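Local coordinates for protein intracellular exo-alpha-(1->5)-L-arabinofuranosidase (Bifidobacterium longum, PDB 2Y2W) that cleaves terminal alpha-L-arabinofuranosyl units from arabinan and arabinoxylan, a step in the intracellular breakdown of plant cell-wall polysaccharides, at residues 283-288 with 336-341; 341-346 with 385-390; 253-258 with 265-270; 56-61 with 401-406. All blocks are in the same frame, centred on the assembly; numbering follows the deposited sequence.

Interaction 1 (283-288 with 336-341); sequences CHAYYF and LSFDEW
CB of Cys-283 rests over the centre of one face of the Phe-338 ring, 3.6 Å from the centroid, while the slim CH3 of Ala-285 meets the same ring at its edge, CB to CE2 3.6 Å. The short side chains of Cys-283 and Ala-285 leave a shallow hollow that the phenyl group fills. The Cys-283 sulfur, lying obliquely to that ring, also touches CG of Leu-336.

On the other face of the sheet the imidazole of His-284 offers a flat face. CB of Glu-340 lies over it, offset toward the rim, 3.4 Å from ND1, and the glutamate then runs out extended past the ring. With CG beside the backbone N (chi1 -70°), the Tyr-286 ring reaches over so that its hydroxyl gives a 2.7 Å hydrogen bond to Glu-340 OE1, met from above the carboxylate plane. OE2 pairs with Arg-109, so each oxygen has a partner, which should limit rotation of the carboxylate. His-284 NE2 comes within 2.8 Å of Asp-339 OD1, ring and carboxylate almost perpendicular, and its ND1 bonds Glu-215.

Backbone bonds from Cys-283 N to Ser-337 O and from Ala-285 N to Glu-340 O (2.8 Å) join the strands in parallel, with an inverse gamma turn at Phe-338 between them. These are neighbouring strands, the sixth and seventh, of an eight-stranded (beta/alpha)8 barrel; as in other family 51 enzymes, Glu-340 is probably the nucleophile at the strand ends, with Tyr-286 a likely sugar-binding partner.

Interaction 2 (341-346 with 385-390); sequences WGVWYS and AVVEGS
The indole of Trp-341 turns its six-membered ring toward helix 382-397, where CZ3 meets the Glu-388 side chain at CG (4.2 Å) and lies 4.1 Å from that residue's carbonyl O, which approaches obliquely. The indole and the carboxylate stand steeply to each other, their planes 74° apart, so the tryptophan touches the aliphatic part of the glutamate and leaves its charged end to others. That end runs out extended beyond CG to Val-343, whose backbone N makes a weak, long hydrogen bond to OE2 (3.4 Å). The stronger partner of OE2 is Arg-407, a salt bridge that probably favours the ionised form of this buried carboxylate.

Val-343 suits its place because one branch serves both neighbours: CG2, beside the backbone N, packs on Glu-388 CG at 3.7 Å and lies 4.3 Å from Val-387 CG1. Gly-342 has a phi of 135°, a backbone shape that glycine takes readily, which explains its use at this corner of the chain.

The contact thus joins the loop leaving strand 335-341 to helix 382-397, which precedes strand 402-408. Phe-303 of helix 297-304 touches both Val-343 and Val-387, while Ala-405 and Arg-407 of strand 402-408 pack against Trp-341.

Interaction 3 (253-258 with 265-270); sequences CGSSGA and TWEKTV
Trp-266 holds CG opposite its backbone N (chi1 174°), which swings the indole from the first turn of helix 265-274 across to the loop, and Glu-267 bends sharply at chi2 (82°), curling its carboxylate back to the same loop. The indole N-H then points to Cys-253 O, NE1 to O 2.8 Å, with the acceptor almost exactly in the ring plane but the donor well above the carbonyl plane. The carbonyl O of Gly-254 lies over a face of the indole without bonding to it, while the one polar atom of the indole satisfies the buried carbonyl of Cys-253.

Glu-267 OE2 accepts twice from Ser-255: from OG on its syn side (2.9 Å), and from the backbone N at 2.8 Å, a bond weakened by its poor angle. A short serine can offer both donors to one oxygen. Gly-254, having no side chain, lets OE2 come close to the loop backbone. The other oxygen, OE1, receives a weak bond from Gly-264 N, just ahead of the helix.

This loop follows strand 249-252, and the helix it meets leads on to strand 280-287. Helix 227-244 touches Trp-266 through Pro-227 and Val-270 through Tyr-230 and Val-234, while Ala-320 of helix 307-327 packs on Glu-267.

Interaction 4 (56-61 with 401-406); sequences VADVPP and RVRSAS
Arg-403 and Pro-60 cross at about a right angle, the guanidinium laid flat over the proline ring. CB of Pro-60 sits over one guanidinium face, offset toward its rim, 3.5 Å from NH2, and the rigid pyrrolidine gives a smooth apolar support on which the planar cation can rest. The same CB lies 3.4 Å from the Arg-403 carbonyl O, so the proline is wedged between the backbone and the end of one residue. The arginine can do this because it doubles back: chi2 (-64°) and chi3 (-57°) are both bent, folding the chain over the proline instead of reaching straight out.

Asp-58 meets the guanidinium from another side. Its side chain also crosses the arginine at about a right angle, with carboxylate and guanidinium planes 32° apart. The salt bridge is loose, OD2 to NH2 at 3.3 Å and OD1 to NH1 at 3.4 Å, both weak as hydrogen bonds. Shorter is the bond from Arg-403 NH1 to the backbone O of Asp-58, 2.7 Å and almost in line with the C=O, though it is bent at the hydrogen and the oxygen lies somewhat out of the guanidinium plane.

Strand 402-408 is the eighth of the (beta/alpha)8 barrel, whereas strand 57-58 pairs with strand 444-456 of the mixed sheet outside it; the arginine therefore ties the start of the last barrel strand to the chain just before the first, 65-67.

At the guanidinium edge, in its plane, lies the small methyl of Ala-57, CB to NH1 3.8 Å. NH1 also bonds Cys-399 O, so several acceptors share its hydrogens, and Asp-58 lies at the exposed rim of the contact.

Interactions 1 and 2 share Trp-341 and continue one another: beyond the paired strands, Tyr-287 O lies 2.9 Å from Trp-344 N, a probable hydrogen bond. Interaction 1 carries the probable nucleophile, Glu-340, and interaction 2 leads to Trp-344, a likely substrate-recognition residue whose ring meets Tyr-286 edge-to-face. Interaction 3 approaches from strand 249-252, with Ser-256 O 3.4 Å from His-284 CB. Interaction 4 joins the next strand on, Phe-338 O lying 2.8 Å from Ser-406 N, but its Val-402 side chain is about 12 Å from that of Glu-340. Interactions 2 and 3 do not touch, their centres about 22 Å apart.

Interaction 1 (283-288 with 336-341)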
loop_
_atom_site.group_PDB
_atom_site.type_symbol
_atom_site.label_atom_id
_atom_site.label_comp_id
_atom_site.label_asym_id
_atom_site.label_seq_id
_atom_site.Cartn_x
_atom_site.Cartn_y
_atom_site.Cartn_z
ATOM N N CYS D 283 -12.704 21.799 2.342
ATOM C CA CYS D 283 -12.346 22.657 3.462
ATOM C C CYS D 283 -13.182 22.290 4.677
ATOM O O CYS D 283 -14.393 22.072 4.568
ATOM C CB CYS D 283 -12.568 24.127 3.114
ATOM S SG CYS D 283 -11.581 24.727 1.738
ATOM N N HIS D 284 -12.525 22.220 5.831
ATOM C CA HIS D 284 -13.185 21.884 7.087
ATOM C C HIS D 284 -12.999 23.003 8.106
ATOM O O HIS D 284 -11.872 23.422 8.376
ATOM C CB HIS D 284 -12.654 20.552 7.629
ATOM C CG HIS D 284 -13.014 19.367 6.784
ATOM N ND1 HIS D 284 -13.303 18.132 7.322
ATOM C CD2 HIS D 284 -13.144 19.231 5.442
ATOM C CE1 HIS D 284 -13.586 17.286 6.348
ATOM N NE2 HIS D 284 -13.499 17.929 5.198
ATOM N N ALA D 285 -14.106 23.492 8.661
ATOM C CA ALA D 285 -14.064 24.624 9.586
ATOM C C ALA D 285 -15.085 24.509 10.716
ATOM O O ALA D 285 -16.283 24.717 10.507
ATOM C CB ALA D 285 -14.248 25.936 8.825
ATOM N N TYR D 286 -14.597 24.177 11.908
ATOM C CA TYR D 286 -15.432 24.114 13.108
ATOM C C TYR D 286 -15.100 25.262 14.063
ATOM O O TYR D 286 -13.938 25.665 14.179
ATOM C CB TYR D 286 -15.250 22.776 13.831
ATOM C CG TYR D 286 -15.820 21.568 13.116
ATOM C CD1 TYR D 286 -17.192 21.310 13.122
ATOM C CD2 TYR D 286 -14.984 20.668 12.455
ATOM C CE1 TYR D 286 -17.717 20.195 12.477
ATOM C CE2 TYR D 286 -15.499 19.548 11.808
ATOM C CZ TYR D 286 -16.866 19.319 11.824
ATOM O OH TYR D 286 -17.377 18.213 11.186
ATOM N N TYR D 287 -16.123 25.780 14.742
ATOM C CA TYR D 287 -15.953 26.902 15.669
ATOM C C TYR D 287 -16.794 26.731 16.930
ATOM O O TYR D 287 -17.883 26.164 16.879
ATOM C CB TYR D 287 -16.318 28.223 14.990
ATOM C CG TYR D 287 -15.637 28.447 13.661
ATOM C CD1 TYR D 287 -14.326 28.919 13.599
ATOM C CD2 TYR D 287 -16.303 28.188 12.466
ATOM C CE1 TYR D 287 -13.698 29.126 12.378
ATOM C CE2 TYR D 287 -15.684 28.390 11.239
ATOM C CZ TYR D 287 -14.381 28.861 11.203
ATOM O OH TYR D 287 -13.766 29.066 9.991
ATOM N N PHE D 288 -16.277 27.223 18.056
ATOM C CA PHE D 288 -17.000 27.198 19.334
ATOM C C PHE D 288 -16.515 28.279 20.300
ATOM O O PHE D 288 -15.472 28.894 20.080
ATOM C CB PHE D 288 -16.948 25.804 19.984
ATOM C CG PHE D 288 -15.590 25.410 20.515
ATOM C CD1 PHE D 288 -14.573 25.008 19.653
ATOM C CD2 PHE D 288 -15.342 25.412 21.884
ATOM C CE1 PHE D 288 -13.325 24.633 20.145
ATOM C CE2 PHE D 288 -14.099 25.038 22.387
ATOM C CZ PHE D 288 -13.088 24.648 21.514
ATOM N N LEU D 336 -14.091 25.073 -4.486
ATOM C CA LEU D 336 -13.953 24.745 -3.075
ATOM C C LEU D 336 -15.193 24.035 -2.560
ATOM O O LEU D 336 -16.320 24.374 -2.941
ATOM C CB LEU D 336 -13.692 26.009 -2.251
ATOM C CG LEU D 336 -12.248 26.439 -1.964
ATOM C CD1 LEU D 336 -11.407 26.594 -3.231
ATOM C CD2 LEU D 336 -12.248 27.730 -1.160
ATOM N N SER D 337 -14.975 23.048 -1.695
ATOM C CA SER D 337 -16.058 22.287 -1.086
ATOM C C SER D 337 -15.945 22.307 0.436
ATOM O O SER D 337 -15.192 21.525 1.024
ATOM C CB SER D 337 -16.059 20.845 -1.605
ATOM O OG SER D 337 -17.149 20.106 -1.077
ATOM N N PHE D 338 -16.691 23.209 1.069
ATOM C CA PHE D 338 -16.747 23.292 2.528
ATOM C C PHE D 338 -17.601 22.165 3.112
ATOM O O PHE D 338 -18.635 22.409 3.735
ATOM C CB PHE D 338 -17.276 24.661 2.966
ATOM C CG PHE D 338 -16.211 25.585 3.478
ATOM C CD1 PHE D 338 -15.467 26.366 2.601
ATOM C CD2 PHE D 338 -15.950 25.673 4.842
ATOM C CE1 PHE D 338 -14.480 27.221 3.078
ATOM C CE2 PHE D 338 -14.966 26.524 5.328
ATOM C CZ PHE D 338 -14.230 27.301 4.446
ATOM N N ASP D 339 -17.140 20.930 2.922
ATOM C CA ASP D 339 -17.945 19.747 3.219
ATOM C C ASP D 339 -18.042 19.376 4.702
ATOM O O ASP D 339 -18.759 18.442 5.064
ATOM C CB ASP D 339 -17.521 18.546 2.354
ATOM C CG ASP D 339 -16.031 18.243 2.432
ATOM O OD1 ASP D 339 -15.316 18.858 3.252
ATOM O OD2 ASP D 339 -15.577 17.374 1.656
ATOM N N GLU D 340 -17.325 20.106 5.550
ATOM C CA GLU D 340 -17.518 20.023 6.996
ATOM C C GLU D 340 -17.373 21.403 7.632
ATOM O O GLU D 340 -16.262 21.906 7.801
ATOM C CB GLU D 340 -16.554 19.014 7.635
ATOM C CG GLU D 340 -17.022 17.565 7.544
ATOM C CD GLU D 340 -16.183 16.602 8.369
ATOM O OE1 GLU D 340 -15.760 16.968 9.489
ATOM O OE2 GLU D 340 -15.957 15.467 7.898
ATOM N N TRP D 341 -18.505 22.020 7.957
ATOM C CA TRP D 341 -18.513 23.316 8.630
ATOM C C TRP D 341 -19.592 23.377 9.707
ATOM O O TRP D 341 -20.515 22.564 9.713
ATOM C CB TRP D 341 -18.672 24.466 7.622
ATOM C CG TRP D 341 -20.043 24.587 7.012
ATOM C CD1 TRP D 341 -20.495 23.969 5.881
ATOM C CD2 TRP D 341 -21.136 25.382 7.495
ATOM N NE1 TRP D 341 -21.798 24.323 5.632
ATOM C CE2 TRP D 341 -22.217 25.189 6.608
ATOM C CE3 TRP D 341 -21.306 26.237 8.595
ATOM C CZ2 TRP D 341 -23.453 25.821 6.782
ATOM C CZ3 TRP D 341 -22.536 26.863 8.769
ATOM C CH2 TRP D 341 -23.594 26.651 7.864
#

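Interaction 2 (341-346 with 385-390)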
loop_
_atom_site.group_PDB
_atom_site.type_symbol
_atom_site.label_atom_id
_atom_site.label_comp_id
_atom_site.label_asym_id
_atom_site.label_seq_id
_atom_site.Cartn_x
_atom_site.Cartn_y
_atom_site.Cartn_z
ATOM N N TRP D 341 -18.505 22.020 7.957
ATOM C CA TRP D 341 -18.513 23.316 8.630
ATOM C C TRP D 341 -19.592 23.377 9.707
ATOM O O TRP D 341 -20.515 22.564 9.713
ATOM C CB TRP D 341 -18.672 24.466 7.622
ATOM C CG TRP D 341 -20.043 24.587 7.012
ATOM C CD1 TRP D 341 -20.495 23.969 5.881
ATOM C CD2 TRP D 341 -21.136 25.382 7.495
ATOM N NE1 TRP D 341 -21.798 24.323 5.632
ATOM C CE2 TRP D 341 -22.217 25.189 6.608
ATOM C CE3 TRP D 341 -21.306 26.237 8.595
ATOM C CZ2 TRP D 341 -23.453 25.821 6.782
ATOM C CZ3 TRP D 341 -22.536 26.863 8.769
ATOM C CH2 TRP D 341 -23.594 26.651 7.864
ATOM N N GLY D 342 -19.458 24.336 10.621
ATOM C CA GLY D 342 -20.461 24.562 11.657
ATOM C C GLY D 342 -19.891 24.771 13.046
ATOM O O GLY D 342 -18.673 24.805 13.230
ATOM N N VAL D 343 -20.785 24.912 14.021
ATOM C CA VAL D 343 -20.400 25.096 15.414
ATOM C C VAL D 343 -20.279 23.746 16.113
ATOM O O VAL D 343 -21.223 22.956 16.110
ATOM C CB VAL D 343 -21.405 26.011 16.167
ATOM C CG1 VAL D 343 -21.111 26.037 17.662
ATOM C CG2 VAL D 343 -21.372 27.425 15.602
ATOM N N TRP D 344 -19.108 23.488 16.699
ATOM C CA TRP D 344 -18.868 22.268 17.475
ATOM C C TRP D 344 -17.944 22.513 18.667
ATOM O O TRP D 344 -16.787 22.906 18.502
ATOM C CB TRP D 344 -18.320 21.147 16.577
ATOM C CG TRP D 344 -17.829 19.909 17.306
ATOM C CD1 TRP D 344 -18.335 19.371 18.458
ATOM C CD2 TRP D 344 -16.755 19.046 16.904
ATOM N NE1 TRP D 344 -17.635 18.241 18.805
ATOM C CE2 TRP D 344 -16.662 18.016 17.867
ATOM C CE3 TRP D 344 -15.863 19.044 15.823
ATOM C CZ2 TRP D 344 -15.708 16.996 17.786
ATOM C CZ3 TRP D 344 -14.914 18.026 15.742
ATOM C CH2 TRP D 344 -14.845 17.018 16.719
ATOM N N TYR D 345 -18.475 22.273 19.864
ATOM C CA TYR D 345 -17.703 22.354 21.103
ATOM C C TYR D 345 -16.837 21.104 21.253
ATOM O O TYR D 345 -17.245 20.114 21.867
ATOM C CB TYR D 345 -18.635 22.550 22.307
ATOM C CG TYR D 345 -19.243 23.935 22.376
ATOM C CD1 TYR D 345 -20.453 24.222 21.742
ATOM C CD2 TYR D 345 -18.604 24.960 23.071
ATOM C CE1 TYR D 345 -21.011 25.502 21.797
ATOM C CE2 TYR D 345 -19.151 26.240 23.130
ATOM C CZ TYR D 345 -20.351 26.505 22.494
ATOM O OH TYR D 345 -20.887 27.772 22.558
ATOM N N SER D 346 -15.637 21.168 20.679
ATOM C CA SER D 346 -14.754 20.009 20.549
ATOM C C SER D 346 -13.939 19.682 21.801
ATOM O O SER D 346 -13.242 18.665 21.843
ATOM C CB SER D 346 -13.831 20.179 19.337
ATOM O OG SER D 346 -13.175 21.434 19.360
ATOM N N ALA D 385 -26.235 30.032 16.906
ATOM C CA ALA D 385 -27.038 30.217 15.701
ATOM C C ALA D 385 -26.620 31.456 14.913
ATOM O O ALA D 385 -26.562 31.418 13.682
ATOM C CB ALA D 385 -28.507 30.287 16.055
ATOM N N VAL D 386 -26.325 32.546 15.623
ATOM C CA VAL D 386 -25.926 33.807 14.987
ATOM C C VAL D 386 -24.577 33.663 14.273
ATOM O O VAL D 386 -24.362 34.252 13.210
ATOM C CB VAL D 386 -25.909 34.996 16.002
ATOM C CG1 VAL D 386 -25.432 36.289 15.342
ATOM C CG2 VAL D 386 -27.292 35.204 16.608
ATOM N N VAL D 387 -23.684 32.865 14.855
ATOM C CA VAL D 387 -22.384 32.577 14.246
ATOM C C VAL D 387 -22.550 31.789 12.942
ATOM O O VAL D 387 -21.899 32.100 11.943
ATOM C CB VAL D 387 -21.429 31.843 15.234
ATOM C CG1 VAL D 387 -20.115 31.454 14.553
ATOM C CG2 VAL D 387 -21.145 32.720 16.439
ATOM N N GLU D 388 -23.431 30.789 12.953
ATOM C CA GLU D 388 -23.715 29.998 11.750
ATOM C C GLU D 388 -24.384 30.827 10.656
ATOM O O GLU D 388 -24.112 30.627 9.469
ATOM C CB GLU D 388 -24.550 28.758 12.082
ATOM C CG GLU D 388 -23.738 27.632 12.710
ATOM C CD GLU D 388 -24.467 26.297 12.739
ATOM O OE1 GLU D 388 -25.400 26.087 11.928
ATOM O OE2 GLU D 388 -24.099 25.448 13.579
ATOM N N GLY D 389 -25.246 31.759 11.063
ATOM C CA GLY D 389 -25.861 32.716 10.146
ATOM C C GLY D 389 -24.832 33.553 9.407
ATOM O O GLY D 389 -24.967 33.791 8.204
ATOM N N SER D 390 -23.797 33.987 10.126
ATOM C CA SER D 390 -22.715 34.780 9.536
ATOM C C SER D 390 -21.777 33.936 8.673
ATOM O O SER D 390 -21.219 34.437 7.692
ATOM C CB SER D 390 -21.922 35.532 10.613
ATOM O OG SER D 390 -21.100 34.657 11.366
#

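Interaction 3 (253-258 with 265-270)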
loop_
_atom_site.group_PDB
_atom_site.type_symbol
_atom_site.label_atom_id
_atom_site.label_comp_id
_atom_site.label_asym_id
_atom_site.label_seq_id
_atom_site.Cartn_x
_atom_site.Cartn_y
_atom_site.Cartn_z
ATOM N N CYS D 253 -9.171 15.609 -0.347
ATOM C CA CYS D 253 -9.048 16.096 1.025
ATOM C C CYS D 253 -8.135 17.313 1.065
ATOM O O CYS D 253 -7.039 17.296 0.503
ATOM C CB CYS D 253 -8.476 15.015 1.948
ATOM S SG CYS D 253 -9.453 13.507 2.108
ATOM N N GLY D 254 -8.603 18.369 1.717
ATOM C CA GLY D 254 -7.784 19.543 1.965
ATOM C C GLY D 254 -7.333 19.508 3.406
ATOM O O GLY D 254 -6.947 18.454 3.916
ATOM N N SER D 255 -7.394 20.659 4.067
ATOM C CA SER D 255 -7.065 20.738 5.485
ATOM C C SER D 255 -8.289 20.482 6.360
ATOM O O SER D 255 -9.421 20.828 5.997
ATOM C CB SER D 255 -6.427 22.087 5.821
ATOM O OG SER D 255 -5.128 22.188 5.256
ATOM N N SER D 256 -8.048 19.864 7.514
ATOM C CA SER D 256 -9.102 19.585 8.483
ATOM C C SER D 256 -9.437 20.823 9.310
ATOM O O SER D 256 -10.364 20.804 10.124
ATOM C CB SER D 256 -8.690 18.431 9.394
ATOM O OG SER D 256 -8.506 17.245 8.643
ATOM N N GLY D 257 -8.677 21.892 9.084
ATOM C CA GLY D 257 -8.846 23.157 9.793
ATOM C C GLY D 257 -7.742 24.140 9.452
ATOM O O GLY D 257 -6.699 23.755 8.915
ATOM N N ALA D 258 -7.977 25.412 9.769
ATOM C CA ALA D 258 -7.011 26.480 9.506
ATOM C C ALA D 258 -5.807 26.402 10.443
ATOM O O ALA D 258 -4.727 26.904 10.123
ATOM C CB ALA D 258 -7.685 27.837 9.621
ATOM N N THR D 265 0.035 24.361 2.313
ATOM C CA THR D 265 1.038 23.521 1.646
ATOM C C THR D 265 0.518 22.118 1.314
ATOM O O THR D 265 0.981 21.490 0.357
ATOM C CB THR D 265 2.337 23.410 2.474
ATOM O OG1 THR D 265 2.016 23.074 3.830
ATOM C CG2 THR D 265 3.100 24.730 2.455
ATOM N N TRP D 266 -0.439 21.635 2.103
ATOM C CA TRP D 266 -1.117 20.377 1.814
ATOM C C TRP D 266 -1.843 20.488 0.481
ATOM O O TRP D 266 -1.605 19.695 -0.429
ATOM C CB TRP D 266 -2.112 20.027 2.925
ATOM C CG TRP D 266 -2.950 18.815 2.633
ATOM C CD1 TRP D 266 -4.108 18.769 1.905
ATOM C CD2 TRP D 266 -2.697 17.474 3.068
ATOM N NE1 TRP D 266 -4.587 17.482 1.857
ATOM C CE2 TRP D 266 -3.742 16.668 2.564
ATOM C CE3 TRP D 266 -1.688 16.875 3.835
ATOM C CZ2 TRP D 266 -3.807 15.291 2.802
ATOM C CZ3 TRP D 266 -1.754 15.506 4.072
ATOM C CH2 TRP D 266 -2.807 14.731 3.557
ATOM N N GLU D 267 -2.717 21.488 0.381
ATOM C CA GLU D 267 -3.509 21.740 -0.819
ATOM C C GLU D 267 -2.635 21.939 -2.052
ATOM O O GLU D 267 -2.908 21.369 -3.105
ATOM C CB GLU D 267 -4.419 22.955 -0.615
ATOM C CG GLU D 267 -5.602 22.721 0.328
ATOM C CD GLU D 267 -5.248 22.849 1.803
ATOM O OE1 GLU D 267 -4.071 23.098 2.143
ATOM O OE2 GLU D 267 -6.165 22.700 2.635
ATOM N N LYS D 268 -1.575 22.731 -1.912
ATOM C CA LYS D 268 -0.674 23.007 -3.025
ATOM C C LYS D 268 -0.069 21.727 -3.595
ATOM O O LYS D 268 -0.154 21.485 -4.798
ATOM C CB LYS D 268 0.428 23.980 -2.605
ATOM C CG LYS D 268 1.078 24.715 -3.770
ATOM C CD LYS D 268 1.806 25.982 -3.323
ATOM C CE LYS D 268 0.838 27.087 -2.889
ATOM N NZ LYS D 268 0.405 26.958 -1.465
ATOM N N THR D 269 0.521 20.909 -2.725
ATOM C CA THR D 269 1.171 19.665 -3.136
ATOM C C THR D 269 0.171 18.676 -3.742
ATOM O O THR D 269 0.410 18.127 -4.821
ATOM C CB THR D 269 1.915 19.003 -1.955
ATOM O OG1 THR D 269 2.757 19.970 -1.316
ATOM C CG2 THR D 269 2.773 17.835 -2.434
ATOM N N VAL D 270 -0.946 18.473 -3.047
ATOM C CA VAL D 270 -1.969 17.511 -3.459
ATOM C C VAL D 270 -2.633 17.906 -4.781
ATOM O O VAL D 270 -2.708 17.093 -5.708
ATOM C CB VAL D 270 -3.021 17.290 -2.331
ATOM C CG1 VAL D 270 -4.285 16.601 -2.857
ATOM C CG2 VAL D 270 -2.407 16.491 -1.190
#

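Interaction 4 (56-61 with 401-406)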
loop_
_atom_site.group_PDB
_atom_site.type_symbol
_atom_site.label_atom_id
_atom_site.label_comp_id
_atom_site.label_asym_id
_atom_site.label_seq_id
_atom_site.Cartn_x
_atom_site.Cartn_y
_atom_site.Cartn_z
ATOM N N VAL D 56 -21.420 38.430 -7.257
ATOM C CA VAL D 56 -20.368 37.467 -6.950
ATOM C C VAL D 56 -20.494 36.272 -7.903
ATOM O O VAL D 56 -19.551 35.950 -8.633
ATOM C CB VAL D 56 -20.429 36.996 -5.469
ATOM C CG1 VAL D 56 -19.280 36.048 -5.154
ATOM C CG2 VAL D 56 -20.407 38.190 -4.517
ATOM N N ALA D 57 -21.672 35.645 -7.901
ATOM C CA ALA D 57 -21.961 34.458 -8.708
ATOM C C ALA D 57 -23.430 34.065 -8.590
ATOM O O ALA D 57 -24.152 34.578 -7.733
ATOM C CB ALA D 57 -21.089 33.295 -8.266
ATOM N N ASP D 58 -23.866 33.156 -9.461
ATOM C CA ASP D 58 -25.143 32.474 -9.287
ATOM C C ASP D 58 -25.009 31.518 -8.106
ATOM O O ASP D 58 -24.012 30.800 -7.996
ATOM C CB ASP D 58 -25.534 31.707 -10.555
ATOM C CG ASP D 58 -24.546 30.599 -10.904
ATOM O OD1 ASP D 58 -23.329 30.878 -10.973
ATOM O OD2 ASP D 58 -24.990 29.449 -11.110
ATOM N N VAL D 59 -25.996 31.523 -7.214
ATOM C CA VAL D 59 -25.925 30.697 -6.010
ATOM C C VAL D 59 -26.066 29.205 -6.336
ATOM O O VAL D 59 -27.087 28.782 -6.887
ATOM C CB VAL D 59 -26.941 31.146 -4.916
ATOM C CG1 VAL D 59 -28.344 31.300 -5.490
ATOM C CG2 VAL D 59 -26.934 30.178 -3.732
ATOM N N PRO D 60 -25.026 28.409 -6.011
ATOM C CA PRO D 60 -25.089 26.962 -6.213
ATOM C C PRO D 60 -26.028 26.299 -5.205
ATOM O O PRO D 60 -25.984 26.632 -4.022
ATOM C CB PRO D 60 -23.642 26.510 -5.987
ATOM C CG PRO D 60 -23.054 27.542 -5.094
ATOM C CD PRO D 60 -23.741 28.833 -5.420
ATOM N N PRO D 61 -26.897 25.386 -5.673
ATOM C CA PRO D 61 -27.776 24.636 -4.774
ATOM C C PRO D 61 -27.039 23.723 -3.788
ATOM O O PRO D 61 -27.603 23.366 -2.755
ATOM C CB PRO D 61 -28.623 23.799 -5.736
ATOM C CG PRO D 61 -28.632 24.581 -6.992
ATOM C CD PRO D 61 -27.271 25.191 -7.087
ATOM N N ARG D 401 -16.354 30.720 -5.729
ATOM C CA ARG D 401 -15.299 29.721 -5.651
ATOM C C ARG D 401 -15.716 28.555 -4.761
ATOM O O ARG D 401 -15.251 27.430 -4.948
ATOM C CB ARG D 401 -13.997 30.350 -5.152
ATOM C CG ARG D 401 -12.748 29.551 -5.490
ATOM C CD ARG D 401 -12.491 29.515 -6.993
ATOM N NE ARG D 401 -11.424 28.580 -7.344
ATOM C CZ ARG D 401 -10.125 28.873 -7.318
ATOM N NH1 ARG D 401 -9.710 30.084 -6.954
ATOM N NH2 ARG D 401 -9.235 27.951 -7.658
ATOM N N VAL D 402 -16.590 28.832 -3.797
ATOM C CA VAL D 402 -17.178 27.788 -2.963
ATOM C C VAL D 402 -18.514 27.370 -3.575
ATOM O O VAL D 402 -19.550 27.993 -3.336
ATOM C CB VAL D 402 -17.357 28.246 -1.492
ATOM C CG1 VAL D 402 -17.967 27.130 -0.648
ATOM C CG2 VAL D 402 -16.023 28.686 -0.902
ATOM N N ARG D 403 -18.475 26.313 -4.378
ATOM C CA ARG D 403 -19.662 25.844 -5.086
ATOM C C ARG D 403 -20.379 24.711 -4.346
ATOM O O ARG D 403 -21.403 24.208 -4.808
ATOM C CB ARG D 403 -19.301 25.428 -6.518
ATOM C CG ARG D 403 -18.641 26.528 -7.361
ATOM C CD ARG D 403 -19.552 27.730 -7.606
ATOM N NE ARG D 403 -20.813 27.363 -8.251
ATOM C CZ ARG D 403 -21.763 28.225 -8.598
ATOM N NH1 ARG D 403 -21.610 29.524 -8.373
ATOM N NH2 ARG D 403 -22.872 27.787 -9.177
ATOM N N SER D 404 -19.836 24.319 -3.196
ATOM C CA SER D 404 -20.451 23.299 -2.350
ATOM C C SER D 404 -20.101 23.505 -0.885
ATOM O O SER D 404 -18.982 23.894 -0.555
ATOM C CB SER D 404 -20.027 21.898 -2.787
ATOM O OG SER D 404 -20.727 20.912 -2.050
ATOM N N ALA D 405 -21.071 23.239 -0.016
ATOM C CA ALA D 405 -20.867 23.281 1.427
ATOM C C ALA D 405 -21.765 22.260 2.125
ATOM O O ALA D 405 -22.946 22.132 1.797
ATOM C CB ALA D 405 -21.118 24.684 1.969
ATOM N N SER D 406 -21.195 21.531 3.078
ATOM C CA SER D 406 -21.948 20.543 3.839
ATOM C C SER D 406 -21.862 20.838 5.326
ATOM O O SER D 406 -20.786 20.741 5.922
ATOM C CB SER D 406 -21.441 19.125 3.557
ATOM O OG SER D 406 -21.288 18.894 2.170
#